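Local atomic coordinates of irisin (Homo sapiens, PDB entry 4LSD), a protein that acts as a secreted muscle hormone that probably mediates benefits of exercise, including browning of white fat, and whose fibronectin type III domain forms a dimer. Residues V9-R12 / S18-V21; C59-L64 / V89-P94. One frame throughout, in Å; residues are numbered along the deposited sequence.

Contact 1 of 2, residues V9-R12 / S18-V21; sequences VTVR and SAVV
V9 and V21 meet on the core-facing side of a β hairpin, methyl to methyl, with CG1 of V9 3.7 Å from CG1 of V21 and the two side chains crossing obliquely. Each of these CG1 groups lies opposite its own backbone N, at a chi1 of -172° in V9 and 180° in V21, and that setting brings the two branches together. Two residues further along the strand, on the same face, V11 uses the same branch: its CG1 reaches CB of A19 at 4.0 Å. V11 and V21 form an antiparallel non-hydrogen-bonded pair, with their CA atoms 4.6 Å apart. In the adjoining hydrogen-bonded pair, R12 N donates to V20 O at 2.9 Å and V20 N to R12 O at 3.1 Å. Two CA-H...O contacts, V21 CA to T10 O and V11 CA to V20 O, accompany these bonds. On the reverse face, R12 and V20 point the other way; the arginine chain bends at chi3 (110°), and its NE makes a weak hydrogen bond to S22 OG. Strand 9-12 is an outermost strand of the three-stranded sheet of the fibronectin type III sandwich, and 19-24 is its central strand. Strand 58-61 flanks 19-24 on its far side, while V9 and V21 touch V74 of strand 69-78, and V11 packs on V89 and F91 of strand 89-92.

Contact 2 of 2, residues C59-L64 / V89-P94; sequences CALWDL and VLFKTP
The hydrophobic core of the fibronectin type III sandwich is bridged here: strand 58-61 belongs to one sheet and leads into the turn that carries L64, while strand 89-92 belongs to the other, and no hydrogen bond joins the two segments. Three apolar contacts carry the approach. L64 CD1 comes to the edge of the F91 ring, near its plane, 3.9 Å from CE1, and the leucine side chain crosses the phenylalanine at about a right angle. L61 CD1 reaches the neighbouring ring atom, F91 CZ, at 4.0 Å, but obliquely. With CG between its backbone N and carbonyl carbon (chi1 63°), F91 directs its ring toward the two leucines. T93 adds its methyl: CG2 lies 4.0 Å from L64 CD1 and 4.1 Å from L64 CB, so L64 touches both F91 of the strand and T93 just beyond its end. The hydroxyl of T93 has separate duties, since OG1 is hydrogen-bonded to E65 O and to T68 N; these bonds would help fix the rotation that presents the methyl to L64. Residues of strand 69-78 complete the surroundings, with V72 touching both L61 and F91 and Y70 touching L64. From strand 31-40, Q38 packs on L61 and L64, as does R47 of strand 46-52, a residue required for dimerization.

Contacts 1 and 2, whose centres lie 6 Å apart, meet along the boundary between strands 19-24 and 58-61. A19 O to L61 N at 2.7 Å and V21 O to C59 N at 2.9 Å are probable hydrogen bonds there, placing the hairpin of contact 1 and one segment of contact 2 in a single sheet. A second junction crosses the sandwich, where V9 O packs 3.3 Å from V89 CG2. Contact 2 lies nearer the dimerization residue R47: the side chains of L64 and R47 are about 4 Å apart, those of A19 and R47 about 8 Å. Within contact 2's first segment, W62 also meets W62 of the second subunit, ring to ring.

Contact 1 of 2, residues V9-R12 / S18-V21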
loop_
_atom_site.group_PDB
_atom_site.type_symbol
_atom_site.label_atom_id
_atom_site.label_comp_id
_atom_site.label_asym_id
_atom_site.label_seq_id
_atom_site.Cartn_x
_atom_site.Cartn_y
_atom_site.Cartn_z
ATOM N N VAL A 9 7.545 -15.526 -6.946
ATOM C CA VAL A 9 6.618 -14.414 -6.922
ATOM C C VAL A 9 5.749 -14.566 -8.168
ATOM O O VAL A 9 6.256 -14.609 -9.291
ATOM C CB VAL A 9 7.371 -13.080 -6.935
ATOM C CG1 VAL A 9 6.401 -11.939 -6.723
ATOM C CG2 VAL A 9 8.446 -13.085 -5.853
ATOM N N THR A 10 4.439 -14.676 -7.964
ATOM C CA THR A 10 3.510 -14.853 -9.077
ATOM C C THR A 10 2.389 -13.815 -9.018
ATOM O O THR A 10 2.099 -13.253 -7.958
ATOM C CB THR A 10 2.883 -16.311 -9.083
ATOM O OG1 THR A 10 1.554 -16.289 -8.548
ATOM C CG2 THR A 10 3.709 -17.267 -8.216
ATOM N N VAL A 11 1.765 -13.563 -10.163
ATOM C CA VAL A 11 0.659 -12.624 -10.245
ATOM C C VAL A 11 -0.598 -13.375 -10.627
ATOM O O VAL A 11 -0.673 -13.915 -11.723
ATOM C CB VAL A 11 0.870 -11.568 -11.332
ATOM C CG1 VAL A 11 -0.427 -10.785 -11.523
ATOM C CG2 VAL A 11 1.996 -10.650 -10.955
ATOM N N ARG A 12 -1.588 -13.412 -9.744
ATOM C CA ARG A 12 -2.833 -14.108 -10.065
ATOM C C ARG A 12 -4.047 -13.189 -10.057
ATOM O O ARG A 12 -3.948 -12.014 -9.694
ATOM C CB ARG A 12 -3.052 -15.286 -9.106
ATOM C CG ARG A 12 -2.467 -15.090 -7.718
ATOM C CD ARG A 12 -2.650 -16.354 -6.901
ATOM N NE ARG A 12 -1.402 -17.065 -6.627
ATOM C CZ ARG A 12 -1.324 -18.385 -6.466
ATOM N NH1 ARG A 12 -2.420 -19.124 -6.568
ATOM N NH2 ARG A 12 -0.163 -18.962 -6.174
ATOM N N SER A 18 -6.819 -4.311 -11.352
ATOM C CA SER A 18 -6.283 -4.881 -10.126
ATOM C C SER A 18 -5.588 -6.204 -10.376
ATOM O O SER A 18 -5.741 -6.812 -11.435
ATOM C CB SER A 18 -7.406 -5.109 -9.124
ATOM O OG SER A 18 -8.268 -6.134 -9.578
ATOM N N ALA A 19 -4.820 -6.643 -9.386
ATOM C CA ALA A 19 -4.107 -7.912 -9.456
ATOM C C ALA A 19 -3.697 -8.289 -8.047
ATOM O O ALA A 19 -3.729 -7.453 -7.145
ATOM C CB ALA A 19 -2.870 -7.797 -10.349
ATOM N N VAL A 20 -3.325 -9.551 -7.866
ATOM C CA VAL A 20 -2.880 -10.063 -6.578
ATOM C C VAL A 20 -1.492 -10.656 -6.800
ATOM O O VAL A 20 -1.267 -11.351 -7.788
ATOM C CB VAL A 20 -3.814 -11.170 -6.039
ATOM C CG1 VAL A 20 -3.240 -11.732 -4.739
ATOM C CG2 VAL A 20 -5.218 -10.611 -5.796
ATOM N N VAL A 21 -0.569 -10.373 -5.886
ATOM C CA VAL A 21 0.807 -10.853 -5.974
ATOM C C VAL A 21 1.048 -11.863 -4.872
ATOM O O VAL A 21 0.653 -11.630 -3.737
ATOM C CB VAL A 21 1.810 -9.690 -5.784
ATOM C CG1 VAL A 21 3.247 -10.195 -5.875
ATOM C CG2 VAL A 21 1.552 -8.617 -6.820
#

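Contact 2 of 2, residues C59-L64 / V89-P94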
loop_
_atom_site.group_PDB
_atom_site.type_symbol
_atom_site.label_atom_id
_atom_site.label_comp_id
_atom_site.label_asym_id
_atom_site.label_seq_id
_atom_site.Cartn_x
_atom_site.Cartn_y
_atom_site.Cartn_z
ATOM N N CYS A 59 -0.453 -9.978 -1.635
ATOM C CA CYS A 59 -0.788 -8.588 -1.497
ATOM C C CYS A 59 -1.536 -8.138 -2.736
ATOM O O CYS A 59 -1.060 -8.325 -3.850
ATOM C CB CYS A 59 0.500 -7.796 -1.344
ATOM S SG CYS A 59 0.280 -6.025 -1.398
ATOM N N ALA A 60 -2.706 -7.540 -2.537
ATOM C CA ALA A 60 -3.520 -7.052 -3.648
ATOM C C ALA A 60 -3.065 -5.672 -4.113
ATOM O O ALA A 60 -2.634 -4.854 -3.309
ATOM C CB ALA A 60 -4.964 -6.984 -3.232
ATOM N N LEU A 61 -3.161 -5.422 -5.415
ATOM C CA LEU A 61 -2.796 -4.134 -5.986
ATOM C C LEU A 61 -4.072 -3.633 -6.635
ATOM O O LEU A 61 -4.633 -4.288 -7.514
ATOM C CB LEU A 61 -1.703 -4.294 -7.046
ATOM C CG LEU A 61 -0.469 -5.069 -6.588
ATOM C CD1 LEU A 61 0.329 -5.488 -7.813
ATOM C CD2 LEU A 61 0.375 -4.224 -5.643
ATOM N N TRP A 62 -4.523 -2.465 -6.206
ATOM C CA TRP A 62 -5.755 -1.896 -6.713
ATOM C C TRP A 62 -5.533 -0.649 -7.557
ATOM O O TRP A 62 -4.434 -0.104 -7.609
ATOM C CB TRP A 62 -6.631 -1.527 -5.531
ATOM C CG TRP A 62 -6.018 -0.420 -4.704
ATOM C CD1 TRP A 62 -6.365 0.902 -4.721
ATOM C CD2 TRP A 62 -4.904 -0.529 -3.792
ATOM N NE1 TRP A 62 -5.543 1.625 -3.880
ATOM C CE2 TRP A 62 -4.642 0.775 -3.301
ATOM C CE3 TRP A 62 -4.109 -1.597 -3.347
ATOM C CZ2 TRP A 62 -3.611 1.037 -2.387
ATOM C CZ3 TRP A 62 -3.087 -1.334 -2.439
ATOM C CH2 TRP A 62 -2.849 -0.026 -1.969
ATOM N N ASP A 63 -6.599 -0.204 -8.212
ATOM C CA ASP A 63 -6.562 1.000 -9.018
ATOM C C ASP A 63 -5.434 0.998 -10.042
ATOM O O ASP A 63 -4.763 2.013 -10.239
ATOM C CB ASP A 63 -6.434 2.199 -8.083
ATOM C CG ASP A 63 -6.862 3.506 -8.729
ATOM O OD1 ASP A 63 -7.843 3.503 -9.509
ATOM O OD2 ASP A 63 -6.225 4.547 -8.433
ATOM N N LEU A 64 -5.229 -0.140 -10.693
ATOM C CA LEU A 64 -4.196 -0.233 -11.706
ATOM C C LEU A 64 -4.764 0.306 -12.998
ATOM O O LEU A 64 -5.983 0.392 -13.168
ATOM C CB LEU A 64 -3.759 -1.681 -11.909
ATOM C CG LEU A 64 -3.034 -2.337 -10.737
ATOM C CD1 LEU A 64 -2.506 -3.691 -11.183
ATOM C CD2 LEU A 64 -1.878 -1.442 -10.276
ATOM N N VAL A 89 8.705 -9.034 -11.192
ATOM C CA VAL A 89 7.618 -9.758 -11.818
ATOM C C VAL A 89 6.987 -8.734 -12.741
ATOM O O VAL A 89 6.733 -7.596 -12.335
ATOM C CB VAL A 89 6.580 -10.277 -10.810
ATOM C CG1 VAL A 89 5.257 -10.582 -11.532
ATOM C CG2 VAL A 89 7.100 -11.555 -10.174
ATOM N N LEU A 90 6.782 -9.125 -13.995
ATOM C CA LEU A 90 6.211 -8.228 -14.985
ATOM C C LEU A 90 4.859 -8.711 -15.434
ATOM O O LEU A 90 4.611 -9.908 -15.515
ATOM C CB LEU A 90 7.131 -8.116 -16.197
ATOM C CG LEU A 90 8.511 -7.538 -15.895
ATOM C CD1 LEU A 90 9.453 -8.673 -15.507
ATOM C CD2 LEU A 90 9.041 -6.797 -17.122
ATOM N N PHE A 91 3.970 -7.781 -15.722
ATOM C CA PHE A 91 2.662 -8.179 -16.165
ATOM C C PHE A 91 1.961 -7.011 -16.810
ATOM O O PHE A 91 2.411 -5.871 -16.734
ATOM C CB PHE A 91 1.858 -8.754 -14.988
ATOM C CG PHE A 91 1.591 -7.772 -13.874
ATOM C CD1 PHE A 91 0.386 -7.065 -13.824
ATOM C CD2 PHE A 91 2.528 -7.576 -12.856
ATOM C CE1 PHE A 91 0.114 -6.179 -12.776
ATOM C CE2 PHE A 91 2.267 -6.691 -11.797
ATOM C CZ PHE A 91 1.056 -5.991 -11.759
ATOM N N LYS A 92 0.865 -7.310 -17.478
ATOM C CA LYS A 92 0.123 -6.283 -18.148
ATOM C C LYS A 92 -1.341 -6.509 -17.873
ATOM O O LYS A 92 -1.837 -7.638 -17.906
ATOM C CB LYS A 92 0.405 -6.334 -19.647
ATOM C CG LYS A 92 -0.408 -5.355 -20.466
ATOM C CD LYS A 92 -0.012 -5.413 -21.923
ATOM C CE LYS A 92 -0.963 -4.599 -22.777
ATOM N NZ LYS A 92 -0.589 -4.671 -24.218
ATOM N N THR A 93 -2.034 -5.423 -17.587
ATOM C CA THR A 93 -3.443 -5.507 -17.296
ATOM C C THR A 93 -4.273 -5.624 -18.572
ATOM O O THR A 93 -3.905 -5.104 -19.622
ATOM C CB THR A 93 -3.908 -4.269 -16.518
ATOM O OG1 THR A 93 -3.473 -3.098 -17.214
ATOM C CG2 THR A 93 -3.332 -4.277 -15.104
ATOM N N PRO A 94 -5.394 -6.344 -18.487
ATOM C CA PRO A 94 -6.345 -6.581 -19.574
ATOM C C PRO A 94 -6.978 -5.251 -19.949
ATOM O O PRO A 94 -6.763 -4.254 -19.274
ATOM C CB PRO A 94 -7.375 -7.519 -18.941
ATOM C CG PRO A 94 -6.588 -8.285 -17.945
ATOM C CD PRO A 94 -5.605 -7.290 -17.375
#